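Local structure of Cas13d (uncultured Ruminococcus sp, 6IV9) at residues A[830-842]-A[851-863]. The protein binds a CRISPR RNA and probably, through its two HEPN domains, matures that guide and cleaves target RNA. The protein carries 2 engineered substitutions. Residues are numbered along the deposited sequence; the frame is centred on the assembly and turned at random.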
# COMPACT_ATOMS: atom_id res chain seq x y z
N THR A 830 12.30 9.31 11.30
CA THR A 830 12.89 10.54 11.87
C THR A 830 12.74 11.71 10.90
O THR A 830 12.53 12.81 11.34
CB THR A 830 14.35 10.33 12.24
OG1 THR A 830 14.35 9.22 13.13
CG2 THR A 830 14.97 11.55 12.88
N VAL A 831 12.84 11.45 9.61
CA VAL A 831 12.73 12.56 8.64
C VAL A 831 11.35 13.19 8.78
O VAL A 831 11.26 14.39 8.72
CB VAL A 831 12.96 12.05 7.21
CG1 VAL A 831 12.48 13.03 6.18
CG2 VAL A 831 14.41 11.67 6.98
N VAL A 832 10.32 12.37 8.87
CA VAL A 832 8.95 12.91 9.01
C VAL A 832 8.81 13.59 10.37
O VAL A 832 8.31 14.67 10.44
CB VAL A 832 7.87 11.84 8.80
CG1 VAL A 832 6.50 12.43 8.99
CG2 VAL A 832 8.02 11.24 7.43
N ARG A 833 9.22 12.87 11.41
CA ARG A 833 9.32 13.59 12.77
C ARG A 833 10.01 14.91 13.01
O ARG A 833 9.42 15.78 13.59
CB ARG A 833 9.83 12.58 13.81
CG ARG A 833 9.70 13.08 15.23
CD ARG A 833 10.10 12.04 16.24
NE ARG A 833 8.93 11.26 16.60
CZ ARG A 833 8.08 11.58 17.56
NH1 ARG A 833 8.47 12.37 18.54
NH2 ARG A 833 6.84 11.12 17.53
N GLU A 834 11.13 15.09 12.31
CA GLU A 834 12.02 16.28 12.40
C GLU A 834 11.88 17.18 11.17
O GLU A 834 12.69 18.05 11.02
CB GLU A 834 13.45 15.75 12.48
CG GLU A 834 13.70 14.85 13.67
CD GLU A 834 13.57 15.56 15.00
OE1 GLU A 834 14.13 16.64 15.13
OE2 GLU A 834 12.92 15.03 15.90
N LEU A 835 10.85 17.00 10.37
CA LEU A 835 10.69 17.75 9.10
C LEU A 835 10.66 19.25 9.37
O LEU A 835 11.37 19.97 8.72
CB LEU A 835 9.31 17.38 8.57
CG LEU A 835 9.16 17.15 7.07
CD1 LEU A 835 7.79 17.58 6.62
CD2 LEU A 835 10.26 17.80 6.27
N LYS A 836 9.88 19.67 10.35
CA LYS A 836 9.70 21.11 10.67
C LYS A 836 11.05 21.72 11.08
O LYS A 836 11.30 22.85 10.78
CB LYS A 836 8.62 21.31 11.73
CG LYS A 836 8.45 22.73 12.22
CD LYS A 836 9.25 22.99 13.44
CE LYS A 836 9.18 24.42 13.93
NZ LYS A 836 9.72 24.53 15.30
N GLU A 837 11.87 20.93 11.74
CA GLU A 837 13.17 21.40 12.24
C GLU A 837 14.11 21.79 11.09
O GLU A 837 14.82 22.76 11.26
CB GLU A 837 13.73 20.32 13.17
CG GLU A 837 14.85 20.80 14.04
CD GLU A 837 14.48 21.72 15.19
OE1 GLU A 837 15.40 22.35 15.72
OE2 GLU A 837 13.30 21.80 15.54
N TYR A 838 14.13 21.06 9.98
CA TYR A 838 15.15 21.35 8.94
C TYR A 838 14.59 21.71 7.56
O TYR A 838 15.32 22.26 6.79
CB TYR A 838 16.05 20.13 8.76
CG TYR A 838 16.68 19.67 10.04
CD1 TYR A 838 17.60 20.48 10.68
CD2 TYR A 838 16.35 18.47 10.62
CE1 TYR A 838 18.18 20.09 11.87
CE2 TYR A 838 16.92 18.06 11.80
CZ TYR A 838 17.84 18.88 12.43
OH TYR A 838 18.42 18.51 13.60
N ILE A 839 13.31 21.49 7.29
CA ILE A 839 12.80 21.74 5.92
C ILE A 839 12.98 23.22 5.55
O ILE A 839 13.19 23.48 4.39
CB ILE A 839 11.37 21.25 5.70
CG1 ILE A 839 11.05 21.11 4.22
CG2 ILE A 839 10.36 22.13 6.41
CD1 ILE A 839 9.83 20.29 3.95
N GLY A 840 12.90 24.10 6.53
CA GLY A 840 13.03 25.56 6.33
C GLY A 840 14.40 25.97 5.83
O GLY A 840 14.49 27.04 5.26
N ASP A 841 15.43 25.13 6.05
CA ASP A 841 16.82 25.45 5.66
C ASP A 841 17.13 25.08 4.20
O ASP A 841 18.21 25.39 3.78
CB ASP A 841 17.82 24.79 6.60
CG ASP A 841 17.78 25.37 8.00
OD1 ASP A 841 17.22 26.45 8.15
OD2 ASP A 841 18.27 24.73 8.92
N ILE A 842 16.22 24.43 3.49
CA ILE A 842 16.50 24.02 2.09
C ILE A 842 16.39 25.23 1.17
O ILE A 842 15.35 25.87 1.16
CB ILE A 842 15.53 22.90 1.64
CG1 ILE A 842 15.61 21.67 2.54
CG2 ILE A 842 15.75 22.51 0.20
CD1 ILE A 842 14.63 20.60 2.14
N ILE A 851 14.27 16.58 -0.60
CA ILE A 851 13.83 17.03 0.75
C ILE A 851 14.20 15.94 1.76
O ILE A 851 14.76 16.25 2.76
CB ILE A 851 12.32 17.28 0.78
CG1 ILE A 851 11.92 18.42 -0.14
CG2 ILE A 851 11.85 17.49 2.20
CD1 ILE A 851 10.44 18.56 -0.31
N TYR A 852 13.90 14.70 1.43
CA TYR A 852 14.12 13.60 2.39
C TYR A 852 15.61 13.50 2.75
O TYR A 852 15.93 13.42 3.89
CB TYR A 852 13.69 12.30 1.72
CG TYR A 852 13.92 11.06 2.53
CD1 TYR A 852 12.97 10.59 3.41
CD2 TYR A 852 15.09 10.34 2.40
CE1 TYR A 852 13.18 9.45 4.16
CE2 TYR A 852 15.31 9.20 3.14
CZ TYR A 852 14.36 8.76 4.03
OH TYR A 852 14.59 7.63 4.73
N HIS A 853 16.46 13.49 1.74
CA HIS A 853 17.92 13.37 1.98
C HIS A 853 18.47 14.58 2.73
O HIS A 853 19.34 14.41 3.56
CB HIS A 853 18.63 12.92 0.71
CG HIS A 853 18.38 11.48 0.43
ND1 HIS A 853 18.82 10.50 1.25
CD2 HIS A 853 17.67 10.87 -0.53
CE1 HIS A 853 18.43 9.35 0.79
NE2 HIS A 853 17.72 9.55 -0.28
N TYR A 854 18.00 15.78 2.43
CA TYR A 854 18.53 16.94 3.18
C TYR A 854 18.17 16.80 4.66
O TYR A 854 19.02 16.91 5.49
CB TYR A 854 18.02 18.26 2.61
CG TYR A 854 18.49 19.41 3.46
CD1 TYR A 854 19.78 19.88 3.34
CD2 TYR A 854 17.68 19.96 4.44
CE1 TYR A 854 20.24 20.90 4.15
CE2 TYR A 854 18.13 20.97 5.26
CZ TYR A 854 19.41 21.45 5.11
OH TYR A 854 19.87 22.44 5.91
N VAL A 855 16.91 16.52 4.95
CA VAL A 855 16.47 16.38 6.37
C VAL A 855 17.22 15.21 7.00
O VAL A 855 17.68 15.34 8.10
CB VAL A 855 14.95 16.20 6.46
CG1 VAL A 855 14.50 15.92 7.87
CG2 VAL A 855 14.20 17.38 5.87
N MET A 856 17.35 14.12 6.27
CA MET A 856 18.04 12.93 6.83
C MET A 856 19.49 13.29 7.17
O MET A 856 19.93 12.93 8.23
CB MET A 856 18.05 11.78 5.83
CG MET A 856 18.79 10.57 6.32
SD MET A 856 18.03 9.72 7.70
CE MET A 856 16.70 8.87 6.85
N GLN A 857 20.18 13.98 6.28
CA GLN A 857 21.60 14.36 6.50
C GLN A 857 21.70 15.30 7.71
O GLN A 857 22.63 15.17 8.46
CB GLN A 857 22.21 14.87 5.20
CG GLN A 857 22.36 13.76 4.18
CD GLN A 857 22.83 14.18 2.81
OE1 GLN A 857 23.27 15.30 2.61
NE2 GLN A 857 22.73 13.27 1.87
N ARG A 858 20.77 16.22 7.85
CA ARG A 858 20.79 17.12 9.03
C ARG A 858 20.59 16.30 10.30
O ARG A 858 21.24 16.58 11.27
CB ARG A 858 19.72 18.20 8.88
CG ARG A 858 20.04 19.24 7.82
CD ARG A 858 21.26 20.08 8.17
NE ARG A 858 21.15 20.65 9.49
CZ ARG A 858 20.57 21.80 9.77
NH1 ARG A 858 20.02 22.52 8.82
NH2 ARG A 858 20.53 22.22 11.00
N CYS A 859 19.69 15.33 10.28
CA CYS A 859 19.45 14.48 11.46
C CYS A 859 20.70 13.66 11.77
O CYS A 859 21.01 13.49 12.92
CB CYS A 859 18.30 13.51 11.23
SG CYS A 859 16.67 14.27 11.06
N ILE A 860 21.35 13.11 10.76
CA ILE A 860 22.56 12.26 10.98
C ILE A 860 23.71 13.08 11.56
O ILE A 860 24.40 12.57 12.41
CB ILE A 860 22.99 11.57 9.67
CG1 ILE A 860 21.92 10.63 9.12
CG2 ILE A 860 24.32 10.86 9.85
CD1 ILE A 860 21.86 9.33 9.82
N THR A 861 23.90 14.30 11.06
CA THR A 861 25.06 15.13 11.48
C THR A 861 24.77 15.95 12.73
O THR A 861 25.67 16.60 13.18
CB THR A 861 25.50 16.02 10.33
OG1 THR A 861 24.40 16.86 9.98
CG2 THR A 861 25.97 15.23 9.13
N LYS A 862 23.56 15.94 13.24
CA LYS A 862 23.25 16.71 14.46
C LYS A 862 24.18 16.25 15.58
O LYS A 862 24.27 15.06 15.82
CB LYS A 862 21.79 16.51 14.84
CG LYS A 862 21.29 17.40 15.96
CD LYS A 862 20.09 16.83 16.64
CE LYS A 862 19.60 17.72 17.75
NZ LYS A 862 20.16 19.08 17.65
N ARG A 863 24.84 17.21 16.24
CA ARG A 863 25.77 16.90 17.36
C ARG A 863 24.98 16.86 18.67
O ARG A 863 24.53 17.93 19.12
CB ARG A 863 26.89 17.94 17.43
CG ARG A 863 28.29 17.35 17.29
CD ARG A 863 28.73 17.23 15.84
NE ARG A 863 28.82 18.52 15.18
CZ ARG A 863 29.92 19.27 15.13
NH1 ARG A 863 30.89 19.07 16.01
NH2 ARG A 863 30.04 20.21 14.22
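Tyr838 fits as a knob into a hole formed by Tyr854, Val855, Arg858 and Cys859 on helix 848-861, joining consecutive helical elements of what is probably the C-terminal HEPN domain. Arg858 CB lies over the centre of the Tyr838 ring, 3.6 Å from its centroid, in a CH-pi contact. Bends at chi2 (-66°) and chi3 (-51°) fold the arginine back, bringing its NH2 within 3.3 Å of Tyr838 CE1, although ring and guanidinium planes stand 60° apart. A long, flexible arginine suits this place because its CB covers the Tyr838 ring and its CG lies over a face of Tyr854, toward the rim, while the end of the chain stays polar. Arg858 NH1 donates to Asp841 OD2 (2.8 Å), on that oxygen's anti lone pair, in a salt bridge, and also to Tyr854 OH at 2.9 Å; both acceptors lie close to the guanidinium plane, which fixes its rotation. Replacing Arg858 by an alanine is likely to leave the Asp841 carboxylate without this counter-charge, the Tyr854 hydroxyl without this donor and one face of the Tyr838 ring less covered. Farther along, compact branched residues let the backbones come close: Val831 CG1 meets Val855 CG1 at 3.9 Å, while Val831 CG2 reaches Met856 CE at 3.6 Å. Leu835 and Ile851 extend this apolar layer onto Leu738 of helix 713-760. That helix also anchors Tyr852, whose ring takes Val831 CG2 over one face and whose OH is hydrogen-bonded to Asn742 OD1.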